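Local coordinates for halocarboxylic acid dehalogenase DehI (Pseudomonas putida, PDB 3BJX), which probably hydrolyses the carbon-halogen bond of 2-haloalkanoic acids, at residues A[35-40]-A[63-68]; A[42-47]-A[161-166]; A[69-74]-A[252-257]; A[79-84]-A[129-134]; A[87-92]-A[303-308]. All blocks are in the same frame, centred on the assembly; numbering follows the deposited sequence.

Contact 1 of 5, residues A[35-40]-A[63-68]; sequences ESTYED and YLPLAW
One direct hydrogen bond joins D40 and W68: the indole N-H of W68 points at the carboxylate of D40, with W68 NE1 to D40 OD2 at 3.0 Å and the hydrogen nearly in line (165°). The acceptor lies close to the indole plane, but the carboxylate stands almost at right angles to that plane, and the N-H meets OD2 from above the carboxylate rather than within it. Both residues hold their CG anti to the backbone N (chi1 -161° for D40), which sends the two groups across the gap between the helices. The other carboxylate oxygen, OD1, is taken by a salt bridge to K163.

A water makes the second polar link. It gives a hydrogen to P65 O at 2.7 Å and is hydrogen-bonded to T37 OG1 at 3.0 Å, while the same hydroxyl also bonds to E33 O in its own helix.

The apolar contacts gather round T37. Its CG2 rests 4.0 Å from L64 CD2 and also approaches W68 CB, and L64 CD2 in turn sits at the edge of the Y38 ring, 3.9 Å from Y38 CE2. Segments 35-40 and 63-68 pass at 9.7 Å between axes with an angle of 41°.

The chemistry is therefore mixed: a methyl-lined centre, with a water on T37 and a carboxylate shared by an indole N-H and a lysine. That sharing probably favours the ionised form of D40.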
# COMPACT_ATOMS: atom_id res chain seq x y z
N GLU A 35 25.57 3.14 7.32
CA GLU A 35 26.00 4.50 7.08
C GLU A 35 26.68 4.62 5.72
O GLU A 35 26.51 5.62 5.04
CB GLU A 35 26.94 4.93 8.18
CG GLU A 35 27.32 6.40 8.14
CD GLU A 35 28.31 6.78 9.22
OE1 GLU A 35 28.72 5.90 10.02
OE2 GLU A 35 28.68 7.98 9.27
N SER A 36 27.44 3.58 5.35
CA SER A 36 28.12 3.53 4.07
C SER A 36 27.14 3.46 2.92
O SER A 36 27.26 4.22 1.96
CB SER A 36 29.05 2.32 4.01
OG SER A 36 30.29 2.66 4.58
N THR A 37 26.19 2.54 3.04
CA THR A 37 25.01 2.40 2.15
C THR A 37 24.27 3.73 1.91
O THR A 37 24.08 4.12 0.76
CB THR A 37 24.01 1.32 2.70
OG1 THR A 37 24.64 0.04 2.68
CG2 THR A 37 22.77 1.24 1.85
N TYR A 38 23.86 4.39 2.98
CA TYR A 38 23.22 5.72 2.93
C TYR A 38 23.99 6.71 2.06
O TYR A 38 23.42 7.32 1.16
CB TYR A 38 23.09 6.31 4.34
CG TYR A 38 21.85 5.90 5.12
CD1 TYR A 38 21.23 6.80 6.01
CD2 TYR A 38 21.31 4.61 4.99
CE1 TYR A 38 20.12 6.41 6.74
CE2 TYR A 38 20.18 4.23 5.71
CZ TYR A 38 19.59 5.12 6.58
OH TYR A 38 18.48 4.72 7.28
N GLU A 39 25.27 6.88 2.35
CA GLU A 39 26.15 7.76 1.59
C GLU A 39 26.23 7.32 0.14
O GLU A 39 26.14 8.15 -0.77
CB GLU A 39 27.54 7.77 2.20
CG GLU A 39 28.62 8.45 1.35
CD GLU A 39 28.61 9.97 1.42
OE1 GLU A 39 27.74 10.57 2.11
OE2 GLU A 39 29.50 10.57 0.77
N ASP A 40 26.37 6.01 -0.08
CA ASP A 40 26.44 5.46 -1.43
C ASP A 40 25.14 5.67 -2.21
O ASP A 40 25.19 5.99 -3.41
CB ASP A 40 26.83 3.99 -1.43
CG ASP A 40 27.34 3.55 -2.78
OD1 ASP A 40 28.01 4.38 -3.43
OD2 ASP A 40 27.07 2.42 -3.21
N TYR A 63 18.64 -6.15 5.19
CA TYR A 63 17.98 -6.00 3.90
C TYR A 63 18.61 -4.97 2.98
O TYR A 63 19.04 -5.31 1.88
CB TYR A 63 16.47 -5.75 4.03
CG TYR A 63 15.81 -5.56 2.68
CD1 TYR A 63 15.83 -6.59 1.71
CD2 TYR A 63 15.20 -4.36 2.34
CE1 TYR A 63 15.25 -6.42 0.45
CE2 TYR A 63 14.62 -4.17 1.09
CZ TYR A 63 14.65 -5.20 0.14
OH TYR A 63 14.07 -5.00 -1.10
N LEU A 64 18.64 -3.73 3.45
CA LEU A 64 18.93 -2.57 2.58
C LEU A 64 20.36 -2.57 2.04
O LEU A 64 20.56 -2.27 0.88
CB LEU A 64 18.59 -1.23 3.29
CG LEU A 64 18.98 0.06 2.54
CD1 LEU A 64 18.03 0.31 1.34
CD2 LEU A 64 19.08 1.32 3.42
N PRO A 65 21.37 -2.89 2.88
CA PRO A 65 22.71 -2.97 2.31
C PRO A 65 22.80 -3.93 1.12
O PRO A 65 23.45 -3.60 0.11
CB PRO A 65 23.56 -3.45 3.48
CG PRO A 65 22.83 -2.91 4.69
CD PRO A 65 21.39 -3.12 4.34
N LEU A 66 22.16 -5.10 1.26
CA LEU A 66 22.14 -6.11 0.22
C LEU A 66 21.30 -5.65 -0.96
O LEU A 66 21.80 -5.61 -2.08
CB LEU A 66 21.61 -7.45 0.76
CG LEU A 66 21.34 -8.54 -0.28
CD1 LEU A 66 22.61 -9.24 -0.74
CD2 LEU A 66 20.33 -9.53 0.30
N ALA A 67 20.03 -5.29 -0.71
CA ALA A 67 19.14 -4.73 -1.72
C ALA A 67 19.77 -3.59 -2.53
O ALA A 67 19.68 -3.57 -3.76
CB ALA A 67 17.85 -4.28 -1.10
N TRP A 68 20.40 -2.65 -1.87
CA TRP A 68 21.08 -1.57 -2.61
C TRP A 68 22.26 -2.05 -3.47
O TRP A 68 22.44 -1.60 -4.61
CB TRP A 68 21.53 -0.46 -1.66
CG TRP A 68 22.35 0.56 -2.36
CD1 TRP A 68 23.67 0.81 -2.16
CD2 TRP A 68 21.92 1.44 -3.40
NE1 TRP A 68 24.10 1.81 -3.02
CE2 TRP A 68 23.03 2.21 -3.78
CE3 TRP A 68 20.70 1.66 -4.05
CZ2 TRP A 68 22.95 3.18 -4.76
CZ3 TRP A 68 20.63 2.61 -5.03
CH2 TRP A 68 21.74 3.36 -5.37
O HOH W 1 25.20 -1.61 0.28

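Contact 2 of 5, residues A[42-47]-A[161-166]; sequences RLTLRV and IPKGHP
H165 and R46 do most of the touching where segment 161-166 wraps the end of helix 32-45. The imidazole of H165 comes in with NE2 leading and gives its hydrogen to V47 O at 2.7 Å; that donor lies well above the carbonyl plane of V47. The same N-H makes a second, weak hydrogen bond to R42 O, 3.1 Å from H165 NE2. Beside it the loop backbone joins the helix directly, G164 N to L43 O at 2.9 Å and nearly straight (166°).

R46 fills the other half. Its CB and CG press on G164 O, with R46 CB at 3.3 Å, and a bend at chi3 (73°) turns the guanidinium so that P166 lies over one face, P166 CD 3.6 Å above the plane and offset toward the rim. NH1 carries on to Y127 OH and F309 O. Cut back to an alanine, this position is likely to leave Y127 OH and F309 O without their guanidinium donor and to open a gap beside the P166 ring.

Further out, K163 runs side by side with T44 on the way to a salt bridge with D40. Its CE passes 3.6 Å from T44 OG1, a hydroxyl hydrogen-bonded to D40 O in its own helix. The backbone sets these positions: R46 leaves the helix with positive phi (57°), and G164 has backbone angles that suit glycine, since a CB would collide with the carbonyl oxygen of K163.

Among the neighbours, W68 of helix 63-71 packs on T44 and L45, Y132 of helix 112-143 lies against L45 and V47, and I161 reaches R78 and E81 of helix 78-90.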
# COMPACT_ATOMS: atom_id res chain seq x y z
N ARG A 42 23.08 8.20 -1.86
CA ARG A 42 23.09 9.62 -2.22
C ARG A 42 24.06 9.99 -3.36
O ARG A 42 23.72 10.79 -4.20
CB ARG A 42 23.38 10.48 -0.99
CG ARG A 42 22.34 10.42 0.12
CD ARG A 42 22.64 11.50 1.19
NE ARG A 42 23.87 11.20 1.93
CZ ARG A 42 23.91 10.64 3.13
NH1 ARG A 42 22.79 10.34 3.78
NH2 ARG A 42 25.07 10.38 3.69
N LEU A 43 25.25 9.39 -3.38
CA LEU A 43 26.25 9.69 -4.42
C LEU A 43 25.88 9.02 -5.71
O LEU A 43 26.12 9.55 -6.77
CB LEU A 43 27.67 9.24 -3.98
CG LEU A 43 28.42 9.96 -2.83
CD1 LEU A 43 29.52 9.09 -2.19
CD2 LEU A 43 29.01 11.30 -3.27
N THR A 44 25.27 7.85 -5.63
CA THR A 44 24.89 7.06 -6.82
C THR A 44 23.64 7.64 -7.49
O THR A 44 23.58 7.75 -8.74
CB THR A 44 24.64 5.58 -6.45
OG1 THR A 44 25.81 5.04 -5.85
CG2 THR A 44 24.24 4.74 -7.68
N LEU A 45 22.66 8.02 -6.67
CA LEU A 45 21.47 8.70 -7.17
C LEU A 45 21.61 10.23 -7.38
O LEU A 45 20.71 10.84 -7.96
CB LEU A 45 20.22 8.33 -6.35
CG LEU A 45 19.90 6.82 -6.25
CD1 LEU A 45 18.62 6.56 -5.51
CD2 LEU A 45 19.85 6.14 -7.64
N ARG A 46 22.73 10.83 -6.94
CA ARG A 46 22.96 12.30 -7.04
C ARG A 46 21.83 13.06 -6.34
O ARG A 46 21.16 13.91 -6.94
CB ARG A 46 23.13 12.82 -8.50
CG ARG A 46 23.91 11.91 -9.47
CD ARG A 46 23.60 12.25 -10.93
NE ARG A 46 24.24 13.50 -11.29
CZ ARG A 46 23.62 14.61 -11.71
NH1 ARG A 46 22.29 14.65 -11.88
NH2 ARG A 46 24.35 15.69 -11.99
N VAL A 47 21.62 12.71 -5.07
CA VAL A 47 20.57 13.29 -4.24
C VAL A 47 21.13 13.60 -2.85
O VAL A 47 22.03 12.91 -2.37
CB VAL A 47 19.34 12.33 -4.11
CG1 VAL A 47 18.59 12.19 -5.45
CG2 VAL A 47 19.74 10.96 -3.57
N ILE A 161 26.12 7.09 -15.78
CA ILE A 161 26.30 8.50 -15.48
C ILE A 161 27.27 8.61 -14.26
O ILE A 161 27.40 7.64 -13.49
CB ILE A 161 24.91 9.15 -15.16
CG1 ILE A 161 24.36 8.62 -13.82
CG2 ILE A 161 23.92 8.94 -16.33
CD1 ILE A 161 22.97 9.10 -13.47
N PRO A 162 27.98 9.76 -14.12
CA PRO A 162 28.85 9.95 -12.96
C PRO A 162 28.16 10.01 -11.57
O PRO A 162 27.11 10.63 -11.40
CB PRO A 162 29.54 11.29 -13.28
CG PRO A 162 28.59 11.99 -14.18
CD PRO A 162 28.06 10.90 -15.04
N LYS A 163 28.79 9.35 -10.59
CA LYS A 163 28.44 9.49 -9.17
C LYS A 163 28.90 10.85 -8.64
O LYS A 163 29.93 11.39 -9.11
CB LYS A 163 29.15 8.43 -8.32
CG LYS A 163 28.59 7.02 -8.34
CD LYS A 163 28.93 6.36 -7.00
CE LYS A 163 29.14 4.85 -7.10
NZ LYS A 163 29.54 4.24 -5.77
N GLY A 164 28.17 11.37 -7.66
CA GLY A 164 28.49 12.64 -7.00
C GLY A 164 27.29 13.56 -7.06
O GLY A 164 26.22 13.13 -7.47
N HIS A 165 27.45 14.81 -6.64
CA HIS A 165 26.34 15.77 -6.68
C HIS A 165 26.61 16.92 -7.65
O HIS A 165 27.73 17.43 -7.68
CB HIS A 165 26.01 16.30 -5.27
CG HIS A 165 25.52 15.24 -4.33
ND1 HIS A 165 26.18 14.91 -3.17
CD2 HIS A 165 24.44 14.43 -4.40
CE1 HIS A 165 25.52 13.94 -2.56
NE2 HIS A 165 24.46 13.63 -3.28
N PRO A 166 25.60 17.33 -8.44
CA PRO A 166 25.73 18.46 -9.37
C PRO A 166 25.92 19.81 -8.66
O PRO A 166 25.47 19.98 -7.51
CB PRO A 166 24.39 18.46 -10.10
CG PRO A 166 23.44 17.77 -9.16
CD PRO A 166 24.25 16.72 -8.49

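Contact 3 of 5, residues A[69-74]-A[252-257]; sequences RRSAEA and GSAGVQ. With SO4 (sulfate ion), chain G.
The C-terminal part of helix 63-71 and the residues after it meet the loop between helices 230-248 and 267-299, and a sulfate, probably from the crystallisation liquor, sits on the arginines at the outer side. S71 makes the direct polar link. Its rotamer (chi1 -46°) turns OG back along its own helix, where it bonds to A67 O while still accepting the N-H of G255, with G255 N to S71 OG at 2.8 Å and the bond fairly straight (162°). A single oxygen thus serves the helix and the loop.

Close by, the A254 CA-H points at R70 O, 3.5 Å from A254 CA. A74 CB touches S253 O at 3.6 Å and packs loosely on A254 CB.

The R70 chain is bent at chi2 and chi3, which leads its guanidinium along the loop toward V256 and the sulfate. Its CB lies 3.5 Å from G255 O, and a water that accepts from R70 NH2 at 2.8 Å donates to that same carbonyl oxygen. NH2 has a salt bridge to E260, while R70 NH1 bonds to O4 of the sulfate at 3.1 Å; R69 NH1 holds O1 of the anion at 3.0 Å. The two guanidinium groups share one dianion, which would probably offset their charge.

Inward, S71 rests on L135 and L139 and A254 on A138, all of helix 112-143, while V256 packs on Y63, L66 and A67 of helix 63-71.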
# COMPACT_ATOMS: atom_id res chain seq x y z
N ARG A 69 23.06 -2.98 -2.93
CA ARG A 69 24.23 -3.53 -3.61
C ARG A 69 23.85 -4.20 -4.95
O ARG A 69 24.62 -4.19 -5.90
CB ARG A 69 24.90 -4.54 -2.68
CG ARG A 69 26.10 -5.32 -3.24
CD ARG A 69 26.63 -6.34 -2.22
NE ARG A 69 26.65 -5.76 -0.88
CZ ARG A 69 26.14 -6.33 0.21
NH1 ARG A 69 25.57 -7.53 0.17
NH2 ARG A 69 26.22 -5.69 1.37
N ARG A 70 22.65 -4.75 -5.00
CA ARG A 70 22.19 -5.48 -6.17
C ARG A 70 21.47 -4.60 -7.21
O ARG A 70 21.28 -5.01 -8.36
CB ARG A 70 21.30 -6.64 -5.72
CG ARG A 70 21.86 -7.40 -4.52
CD ARG A 70 22.79 -8.51 -4.96
NE ARG A 70 21.96 -9.63 -5.37
CZ ARG A 70 21.89 -10.80 -4.76
NH1 ARG A 70 22.67 -11.11 -3.73
NH2 ARG A 70 21.05 -11.70 -5.24
N SER A 71 21.11 -3.38 -6.81
CA SER A 71 20.38 -2.44 -7.65
C SER A 71 21.22 -1.24 -8.09
O SER A 71 20.86 -0.55 -9.03
CB SER A 71 19.14 -1.93 -6.88
OG SER A 71 18.45 -2.98 -6.25
N ALA A 72 22.34 -1.01 -7.42
CA ALA A 72 23.14 0.21 -7.61
C ALA A 72 23.64 0.43 -9.04
O ALA A 72 23.57 1.55 -9.55
CB ALA A 72 24.30 0.26 -6.61
N GLU A 73 24.15 -0.63 -9.66
CA GLU A 73 24.70 -0.55 -11.02
C GLU A 73 23.63 -0.19 -12.04
O GLU A 73 23.90 0.48 -13.02
CB GLU A 73 25.29 -1.89 -11.43
CG GLU A 73 26.61 -2.26 -10.77
CD GLU A 73 26.87 -3.76 -10.85
OE1 GLU A 73 27.31 -4.24 -11.93
OE2 GLU A 73 26.60 -4.47 -9.85
N ALA A 74 22.42 -0.68 -11.81
CA ALA A 74 21.33 -0.54 -12.72
C ALA A 74 20.77 0.89 -12.62
O ALA A 74 20.27 1.46 -13.59
CB ALA A 74 20.26 -1.56 -12.37
N GLY A 252 20.50 -5.38 -16.99
CA GLY A 252 21.07 -6.03 -15.81
C GLY A 252 20.00 -6.45 -14.83
O GLY A 252 18.88 -6.79 -15.23
N SER A 253 20.35 -6.44 -13.55
CA SER A 253 19.45 -6.87 -12.49
C SER A 253 19.37 -5.79 -11.42
O SER A 253 20.27 -4.97 -11.26
CB SER A 253 19.97 -8.17 -11.86
OG SER A 253 20.05 -9.19 -12.84
N ALA A 254 18.26 -5.82 -10.69
CA ALA A 254 18.02 -4.92 -9.59
C ALA A 254 17.18 -5.69 -8.59
O ALA A 254 16.64 -6.77 -8.92
CB ALA A 254 17.30 -3.68 -10.07
N GLY A 255 17.09 -5.17 -7.38
CA GLY A 255 16.27 -5.80 -6.34
C GLY A 255 16.85 -7.11 -5.85
O GLY A 255 17.98 -7.46 -6.19
N VAL A 256 16.07 -7.80 -5.01
CA VAL A 256 16.42 -9.14 -4.50
C VAL A 256 15.13 -9.93 -4.24
O VAL A 256 14.19 -9.44 -3.61
CB VAL A 256 17.46 -9.10 -3.27
CG1 VAL A 256 17.09 -8.07 -2.22
CG2 VAL A 256 17.67 -10.47 -2.64
N GLN A 257 15.08 -11.14 -4.81
CA GLN A 257 13.87 -11.97 -4.79
C GLN A 257 13.63 -12.46 -3.37
O GLN A 257 14.59 -12.66 -2.62
CB GLN A 257 13.99 -13.14 -5.76
CG GLN A 257 14.38 -12.76 -7.20
CD GLN A 257 13.18 -12.55 -8.13
OE1 GLN A 257 12.36 -13.45 -8.30
NE2 GLN A 257 13.10 -11.37 -8.76
S SO4 G . 26.17 -10.54 -2.67
O1 SO4 G . 26.60 -9.73 -1.53
O2 SO4 G . 27.33 -11.08 -3.37
O3 SO4 G . 25.29 -11.62 -2.21
O4 SO4 G . 25.43 -9.67 -3.59
O HOH W 2 19.52 -9.93 -6.76
O HOH W 3 22.38 -3.55 -10.61

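Contact 4 of 5, residues A[79-84]-A[129-134]; sequences YAEQAA and NPKYLL
This is a buried crossing of two helices, 78-90 over the long helix 112-143, their segment axes 9.0 Å apart at closest and 117° between directions. Small residues line the crossing. A84 points toward the other helix, its CB 3.6 Å from K131 CG and also against P130 CB, while A84 O lies 3.4 Å from P130 CB. Next to it L134 puts CD1 among A80, A83 and A84, with L134 CD1 3.5 Å from A80 O and 3.9 Å from A83 CB.

The polar pair is E81 with K131. E81 starts away from the partner helix and bends at chi2 (76°), which brings its carboxylate back toward the crossing; K131 bends at chi3 to meet it. K131 NZ donates to E81 OE1 at 2.8 Å, arriving on the syn side and only 17° out of the carboxylate plane, a salt bridge. E81 OE2 bonds to Y127 OH, and K131 NZ also reaches Y127 OH and L45 O, so the buried charges have several polar partners. A leucine in place of E81 would probably leave the K131 ammonium without its countercharge inside the protein and take a partner from Y127.

At P130 the proline nitrogen has no hydrogen for the turn before it, and helix 112-143 is kinked there. The whole is a steep helix-on-helix crossing in a strand-free, all-alpha fold, with alanines at the crossing and the buried E81-K131 salt bridge beside them.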
# COMPACT_ATOMS: atom_id res chain seq x y z
N TYR A 79 19.69 4.55 -18.98
CA TYR A 79 18.33 4.01 -18.95
C TYR A 79 17.58 4.48 -17.71
O TYR A 79 16.52 5.09 -17.84
CB TYR A 79 18.31 2.47 -19.05
CG TYR A 79 16.90 1.87 -19.06
CD1 TYR A 79 16.36 1.32 -20.21
CD2 TYR A 79 16.11 1.88 -17.89
CE1 TYR A 79 15.03 0.77 -20.21
CE2 TYR A 79 14.81 1.34 -17.88
CZ TYR A 79 14.28 0.79 -19.04
OH TYR A 79 13.01 0.27 -19.02
N ALA A 80 18.14 4.23 -16.53
CA ALA A 80 17.48 4.62 -15.29
C ALA A 80 17.23 6.13 -15.20
O ALA A 80 16.20 6.57 -14.67
CB ALA A 80 18.23 4.12 -14.09
N GLU A 81 18.16 6.93 -15.72
CA GLU A 81 18.04 8.39 -15.71
C GLU A 81 16.92 8.86 -16.65
O GLU A 81 16.10 9.70 -16.28
CB GLU A 81 19.38 9.04 -16.06
CG GLU A 81 19.45 10.55 -15.84
CD GLU A 81 19.58 10.96 -14.40
OE1 GLU A 81 20.09 10.16 -13.57
OE2 GLU A 81 19.17 12.11 -14.08
N GLN A 82 16.86 8.27 -17.84
CA GLN A 82 15.81 8.54 -18.81
C GLN A 82 14.44 8.10 -18.29
O GLN A 82 13.44 8.80 -18.50
CB GLN A 82 16.14 7.85 -20.16
CG GLN A 82 15.71 8.63 -21.39
CD GLN A 82 16.32 10.04 -21.44
OE1 GLN A 82 17.46 10.26 -21.00
NE2 GLN A 82 15.55 11.01 -21.95
N ALA A 83 14.41 6.94 -17.63
CA ALA A 83 13.23 6.40 -16.95
C ALA A 83 12.72 7.35 -15.87
O ALA A 83 11.51 7.62 -15.80
CB ALA A 83 13.55 5.04 -16.37
N ALA A 84 13.61 7.88 -15.04
CA ALA A 84 13.22 8.88 -14.03
C ALA A 84 12.82 10.20 -14.67
O ALA A 84 11.93 10.86 -14.18
CB ALA A 84 14.36 9.11 -13.03
N ASN A 129 12.97 12.19 -6.57
CA ASN A 129 11.71 11.55 -6.20
C ASN A 129 11.35 10.43 -7.17
O ASN A 129 11.16 9.30 -6.73
CB ASN A 129 10.56 12.58 -6.02
CG ASN A 129 10.39 13.04 -4.56
OD1 ASN A 129 11.00 12.47 -3.65
ND2 ASN A 129 9.55 14.05 -4.34
N PRO A 130 11.32 10.73 -8.50
CA PRO A 130 11.14 9.69 -9.53
C PRO A 130 12.25 8.61 -9.51
O PRO A 130 11.97 7.42 -9.78
CB PRO A 130 11.19 10.47 -10.86
CG PRO A 130 11.81 11.81 -10.53
CD PRO A 130 11.45 12.08 -9.09
N LYS A 131 13.48 9.00 -9.19
CA LYS A 131 14.57 7.99 -9.11
C LYS A 131 14.28 6.97 -8.01
O LYS A 131 14.37 5.76 -8.23
CB LYS A 131 15.94 8.63 -8.91
CG LYS A 131 16.27 9.64 -9.99
CD LYS A 131 17.70 10.09 -9.96
CE LYS A 131 18.58 9.15 -10.75
NZ LYS A 131 19.99 9.68 -10.83
N TYR A 132 13.88 7.47 -6.84
CA TYR A 132 13.47 6.62 -5.74
C TYR A 132 12.25 5.76 -6.04
O TYR A 132 12.15 4.66 -5.55
CB TYR A 132 13.22 7.43 -4.47
CG TYR A 132 14.46 7.72 -3.71
CD1 TYR A 132 15.22 6.68 -3.17
CD2 TYR A 132 14.89 9.05 -3.51
CE1 TYR A 132 16.40 6.96 -2.46
CE2 TYR A 132 16.04 9.32 -2.80
CZ TYR A 132 16.80 8.28 -2.29
OH TYR A 132 17.93 8.57 -1.57
N LEU A 133 11.32 6.29 -6.81
CA LEU A 133 10.18 5.48 -7.27
C LEU A 133 10.62 4.24 -8.07
O LEU A 133 9.95 3.21 -8.01
CB LEU A 133 9.19 6.34 -8.09
CG LEU A 133 7.90 5.71 -8.62
CD1 LEU A 133 7.06 5.02 -7.50
CD2 LEU A 133 7.05 6.74 -9.40
N LEU A 134 11.73 4.33 -8.79
CA LEU A 134 12.27 3.19 -9.54
C LEU A 134 12.93 2.19 -8.63
O LEU A 134 12.65 0.99 -8.71
CB LEU A 134 13.28 3.64 -10.59
CG LEU A 134 12.73 4.34 -11.81
CD1 LEU A 134 13.86 5.14 -12.44
CD2 LEU A 134 12.05 3.37 -12.82

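Contact 5 of 5, residues A[87-92]-A[303-308]; sequences LRERSL and AASKSP
R88 reaches across to the chain just past helix 301-305, and its flat end sets the geometry. With CG anti to the backbone N (chi1 -168°) the chain runs toward segment 303-308, R88 CG passing 3.8 Å from S305 O, and a bend at chi3 then turns the guanidinium so that P308 lies over one face, P308 CD 4.0 Å above the plane and offset toward the rim. S307 comes in obliquely, its CA 3.5 Å from R88 NH1.

L92 meets the end of helix 301-305 with its two methyl branches, which divide the work: L92 CD1 touches S305 CB at 3.7 Å and CD2 touches A304 CB at 4.0 Å.

No direct hydrogen bond joins the segments. A water does instead, accepting from R88 NH1 at 2.9 Å and donating to S305 O at 2.7 Å. NH1 also has a salt bridge to D85, while NE bonds to N126 O and NH2 to Y127 O. S305 OG, for its part, bonds back to A301 O.

What follows is that R88 is probably held in its rotation by N126 O, Y127 O and D85, and offers segment 303-308 its aliphatic stem, one face and an N-H linked through water to S305 O; the contact is chiefly van der Waals, with its charge settled outside.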
# COMPACT_ATOMS: atom_id res chain seq x y z
N LEU A 87 9.08 9.66 -15.94
CA LEU A 87 8.21 9.70 -14.75
C LEU A 87 8.07 11.11 -14.22
O LEU A 87 6.97 11.53 -13.91
CB LEU A 87 8.69 8.77 -13.63
CG LEU A 87 8.68 7.26 -13.90
CD1 LEU A 87 9.54 6.53 -12.90
CD2 LEU A 87 7.25 6.66 -13.94
N ARG A 88 9.18 11.85 -14.12
CA ARG A 88 9.13 13.27 -13.73
C ARG A 88 8.22 14.12 -14.61
O ARG A 88 7.45 14.94 -14.13
CB ARG A 88 10.52 13.89 -13.70
CG ARG A 88 10.54 15.27 -13.03
CD ARG A 88 11.94 15.81 -12.87
NE ARG A 88 12.86 14.85 -12.30
CZ ARG A 88 13.81 14.21 -12.99
NH1 ARG A 88 13.95 14.43 -14.30
NH2 ARG A 88 14.60 13.32 -12.38
N GLU A 89 8.35 13.93 -15.92
CA GLU A 89 7.53 14.64 -16.90
C GLU A 89 6.03 14.28 -16.81
O GLU A 89 5.17 15.15 -16.87
CB GLU A 89 8.05 14.29 -18.28
CG GLU A 89 8.20 15.42 -19.19
CD GLU A 89 8.09 14.99 -20.62
OE1 GLU A 89 8.37 13.79 -20.92
OE2 GLU A 89 7.70 15.84 -21.45
N ARG A 90 5.73 12.99 -16.72
CA ARG A 90 4.36 12.50 -16.53
C ARG A 90 3.64 12.96 -15.26
O ARG A 90 2.39 12.96 -15.23
CB ARG A 90 4.35 10.98 -16.53
CG ARG A 90 4.61 10.34 -17.87
CD ARG A 90 4.52 8.86 -17.63
NE ARG A 90 4.69 8.07 -18.84
CZ ARG A 90 3.70 7.68 -19.62
NH1 ARG A 90 2.44 8.05 -19.35
NH2 ARG A 90 3.97 6.92 -20.66
N SER A 91 4.40 13.36 -14.23
CA SER A 91 3.84 13.82 -12.93
C SER A 91 2.94 15.05 -13.01
O SER A 91 2.18 15.34 -12.06
CB SER A 91 4.95 14.12 -11.95
OG SER A 91 5.80 13.01 -11.83
N LEU A 92 3.00 15.79 -14.11
CA LEU A 92 2.22 17.01 -14.17
C LEU A 92 0.71 16.74 -14.22
O LEU A 92 0.24 15.88 -14.96
CB LEU A 92 2.64 17.90 -15.35
CG LEU A 92 4.00 18.60 -15.40
CD1 LEU A 92 4.10 19.18 -16.80
CD2 LEU A 92 4.19 19.69 -14.37
N ALA A 303 9.69 24.34 -16.12
CA ALA A 303 10.61 24.34 -15.00
C ALA A 303 10.32 23.18 -14.06
O ALA A 303 11.23 22.61 -13.48
CB ALA A 303 10.52 25.67 -14.24
N ALA A 304 9.03 22.85 -13.91
CA ALA A 304 8.59 21.79 -13.00
C ALA A 304 8.98 20.40 -13.49
O ALA A 304 9.43 19.57 -12.71
CB ALA A 304 7.08 21.86 -12.75
N SER A 305 8.84 20.17 -14.80
CA SER A 305 8.91 18.84 -15.39
C SER A 305 10.24 18.43 -16.05
O SER A 305 10.47 17.23 -16.31
CB SER A 305 7.80 18.72 -16.42
OG SER A 305 8.15 19.45 -17.56
N LYS A 306 11.06 19.42 -16.38
CA LYS A 306 12.39 19.16 -16.92
C LYS A 306 13.35 18.81 -15.77
O LYS A 306 13.10 19.16 -14.62
CB LYS A 306 12.87 20.33 -17.80
CG LYS A 306 12.33 20.22 -19.27
CD LYS A 306 13.30 20.85 -20.34
CE LYS A 306 13.04 20.35 -21.80
NZ LYS A 306 13.91 21.01 -22.84
N SER A 307 14.41 18.06 -16.07
CA SER A 307 15.35 17.60 -15.05
C SER A 307 16.05 18.80 -14.48
O SER A 307 16.74 19.53 -15.22
CB SER A 307 16.37 16.65 -15.65
OG SER A 307 17.35 16.27 -14.70
N PRO A 308 15.88 19.05 -13.16
CA PRO A 308 16.49 20.25 -12.58
C PRO A 308 18.01 20.22 -12.64
O PRO A 308 18.65 21.27 -12.60
CB PRO A 308 16.02 20.22 -11.12
CG PRO A 308 15.02 19.16 -11.01
CD PRO A 308 15.16 18.25 -12.15
O HOH W 4 12.23 15.18 -16.48

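How the contacts relate
Contacts 1, 3 and 4 are buried, contacts 2 and 5 only partly. Contacts 1 and 2 share helix 32-45 and touch each other. Contact 3 uses the far end of helix 63-71 from contact 1, and meets contact 4 where A74 O lies against A80 CB. Contacts 4 and 5 share helix 78-90, with L134 packed on L87 between them; contacts 1 and 5 stand on opposite sides of the chain's centre. Chemistry follows place: contact 4, nearest that centre, combines alanine packing with a buried salt bridge, contacts 2 and 3 hold loops by backbone N-H and side-chain bonds, and contact 5 has no direct hydrogen bond, only van der Waals contact and one water bridge.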